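Local coordinates for protein protocadherin-19 isoform 1 (PDB 5CO1) that mediates calcium-dependent homophilic cell adhesion, robustly when complexed with an N-cadherin partner, and is essential for early neurulation in the anterior neural plate, at residues A[2-6]-A[93-97]. Residues are numbered along the deposited sequence; the frame is centred on the assembly and turned at random.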
ATOM      1  N   PRO A   2     -17.813  -4.260 -36.458  1.00 73.48           N
ATOM      2  CA  PRO A   2     -16.505  -3.948 -35.907  1.00 69.20           C
ATOM      3  C   PRO A   2     -15.797  -5.153 -35.304  1.00 60.30           C
ATOM      4  O   PRO A   2     -16.414  -6.186 -35.059  1.00 52.74           O
ATOM      5  CB  PRO A   2     -16.818  -2.921 -34.814  1.00 74.79           C
ATOM      6  CG  PRO A   2     -18.263  -3.109 -34.498  1.00 75.10           C
ATOM      7  CD  PRO A   2     -18.878  -3.485 -35.803  1.00 75.35           C
ATOM      8  N   VAL A   3     -14.482  -5.028 -35.166  1.00 57.22           N
ATOM      9  CA  VAL A   3     -13.632  -6.065 -34.602  1.00 52.55           C
ATOM     10  C   VAL A   3     -12.492  -5.315 -33.948  1.00 51.82           C
ATOM     11  O   VAL A   3     -11.848  -4.542 -34.623  1.00 60.71           O
ATOM     12  CB  VAL A   3     -13.012  -6.951 -35.688  1.00 52.69           C
ATOM     13  CG1 VAL A   3     -12.161  -8.033 -35.069  1.00 53.77           C
ATOM     14  CG2 VAL A   3     -14.076  -7.569 -36.580  1.00 57.04           C
ATOM     15  N   PHE A   4     -12.289  -5.492 -32.642  1.00 47.66           N
ATOM     16  CA  PHE A   4     -11.168  -4.901 -31.932  1.00 46.96           C
ATOM     17  C   PHE A   4      -9.848  -5.510 -32.418  1.00 51.56           C
ATOM     18  O   PHE A   4      -9.792  -6.693 -32.760  1.00 52.23           O
ATOM     19  CB  PHE A   4     -11.315  -5.090 -30.413  1.00 48.11           C
ATOM     20  CG  PHE A   4     -12.337  -4.186 -29.784  1.00 49.87           C
ATOM     21  CD1 PHE A   4     -12.036  -2.854 -29.509  1.00 49.38           C
ATOM     22  CD2 PHE A   4     -13.628  -4.641 -29.527  1.00 57.09           C
ATOM     23  CE1 PHE A   4     -12.999  -1.990 -28.996  1.00 49.71           C
ATOM     24  CE2 PHE A   4     -14.595  -3.785 -28.998  1.00 57.65           C
ATOM     25  CZ  PHE A   4     -14.271  -2.466 -28.705  1.00 55.13           C
ATOM     26  N   ASP A   5      -8.799  -4.685 -32.494  1.00 51.28           N
ATOM     27  CA  ASP A   5      -7.527  -5.126 -33.066  1.00 51.12           C
ATOM     28  C   ASP A   5      -7.073  -6.353 -32.318  1.00 48.12           C
ATOM     29  O   ASP A   5      -6.650  -7.329 -32.907  1.00 56.12           O
ATOM     30  CB  ASP A   5      -6.443  -4.025 -33.018  1.00 58.09           C
ATOM     31  CG  ASP A   5      -6.730  -2.824 -33.979  1.00 64.90           C
ATOM     32  OD1 ASP A   5      -7.361  -3.018 -35.028  1.00 83.90           O
ATOM     33  OD2 ASP A   5      -6.290  -1.679 -33.708  1.00 74.08           O
ATOM     34  N   GLU A   6      -7.190  -6.313 -31.006  1.00 51.40           N
ATOM     35  CA  GLU A   6      -6.881  -7.465 -30.179  1.00 53.11           C
ATOM     36  C   GLU A   6      -8.129  -7.807 -29.402  1.00 50.33           C
ATOM     37  O   GLU A   6      -8.973  -6.945 -29.198  1.00 52.93           O
ATOM     38  CB  GLU A   6      -5.726  -7.137 -29.228  1.00 56.61           C
ATOM     39  CG  GLU A   6      -4.361  -7.056 -29.903  1.00 65.99           C
ATOM     40  CD  GLU A   6      -3.939  -8.376 -30.546  1.00 79.39           C
ATOM     41  OE1 GLU A   6      -4.258  -8.574 -31.734  1.00 95.86           O
ATOM     42  OE2 GLU A   6      -3.346  -9.245 -29.860  1.00 90.30           O
ATOM     43  N   PRO A  93     -22.543  -6.720 -31.634  1.00102.57           N
ATOM     44  CA  PRO A  93     -21.377  -6.022 -31.085  1.00 93.51           C
ATOM     45  C   PRO A  93     -20.073  -6.798 -31.200  1.00 84.37           C
ATOM     46  O   PRO A  93     -20.069  -8.033 -31.210  1.00 88.01           O
ATOM     47  CB  PRO A  93     -21.733  -5.835 -29.600  1.00102.22           C
ATOM     48  CG  PRO A  93     -23.211  -6.018 -29.516  1.00102.54           C
ATOM     49  CD  PRO A  93     -23.548  -7.001 -30.590  1.00102.45           C
ATOM     50  N   ALA A  94     -18.973  -6.054 -31.272  1.00 75.17           N
ATOM     51  CA  ALA A  94     -17.644  -6.580 -30.986  1.00 62.66           C
ATOM     52  C   ALA A  94     -17.315  -6.307 -29.534  1.00 57.61           C
ATOM     53  O   ALA A  94     -17.709  -5.287 -29.006  1.00 61.56           O
ATOM     54  CB  ALA A  94     -16.617  -5.905 -31.878  1.00 63.20           C
ATOM     55  N   HIS A  95     -16.517  -7.185 -28.937  1.00 58.07           N
ATOM     56  CA  HIS A  95     -16.178  -7.153 -27.517  1.00 57.46           C
ATOM     57  C   HIS A  95     -14.677  -7.260 -27.412  1.00 54.01           C
ATOM     58  O   HIS A  95     -14.047  -7.948 -28.208  1.00 54.83           O
ATOM     59  CB  HIS A  95     -16.843  -8.338 -26.776  1.00 62.81           C
ATOM     60  CG  HIS A  95     -18.334  -8.274 -26.803  1.00 88.57           C
ATOM     61  ND1 HIS A  95     -19.042  -7.360 -26.048  1.00100.82           N
ATOM     62  CD2 HIS A  95     -19.229  -8.806 -27.671  1.00105.04           C
ATOM     63  CE1 HIS A  95     -20.323  -7.417 -26.368  1.00100.22           C
ATOM     64  NE2 HIS A  95     -20.463  -8.284 -27.354  1.00113.27           N
ATOM     65  N   CYS A  96     -14.107  -6.647 -26.387  1.00 53.29           N
ATOM     66  CA  CYS A  96     -12.762  -6.981 -25.952  1.00 50.28           C
ATOM     67  C   CYS A  96     -12.678  -6.843 -24.456  1.00 53.16           C
ATOM     68  O   CYS A  96     -13.611  -6.375 -23.797  1.00 54.57           O
ATOM     69  CB  CYS A  96     -11.724  -6.060 -26.612  1.00 53.63           C
ATOM     70  SG  CYS A  96     -11.833  -4.297 -26.156  1.00 50.62           S
ATOM     71  N   LYS A  97     -11.554  -7.275 -23.918  1.00 50.35           N
ATOM     72  CA  LYS A  97     -11.290  -7.138 -22.513  1.00 52.52           C
ATOM     73  C   LYS A  97     -10.113  -6.177 -22.373  1.00 52.62           C
ATOM     74  O   LYS A  97      -9.168  -6.208 -23.171  1.00 49.45           O
ATOM     75  CB  LYS A  97     -10.953  -8.506 -21.933  1.00 55.08           C
ATOM     76  CG  LYS A  97     -10.771  -8.529 -20.425  1.00 67.80           C
ATOM     77  CD  LYS A  97     -10.577  -9.952 -19.880  1.00 82.55           C
ATOM     78  CE  LYS A  97     -11.717 -10.903 -20.259  1.00 89.63           C
ATOM     79  NZ  LYS A  97     -13.068 -10.370 -19.903  1.00 92.27           N
TER
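The phenyl ring of F4 is the main bump here, and the notch it fills lies between A94 and C96, two residues apart on strand 94-103 with their CB atoms turned to the same side. C96 supplies the floor: its SG sits 3.6 Å from the centroid of the F4 ring, 8° off the ring normal, a sulfur-aromatic contact squarely over one face. That sulfur gets there because chi1 of C96 (65°) tucks SG between its own backbone N and carbonyl carbon. The strand backbone forms the wall, F4 CE2 lying 3.5 Å from A94 O, which meets the ring at its edge. The methyl of A94 closes the notch, with its CB 4.0 Å from F4 CD2, and also meets P2, whose CG lies 4.2 Å from A94 CB and whose backbone carbonyl touches it too. F4 is buried, also touching A84, L26, A28 and Y9, while backbone hydrogen bonds tie V3 to A28 and D5 to N27. Running roughly parallel, 21° apart, the segments join the chain leading into strand 8-14 to strand 94-103, its parallel partner, through a Cys sulfur-aromatic contact at one end of a cadherin repeat's Greek-key beta sandwich.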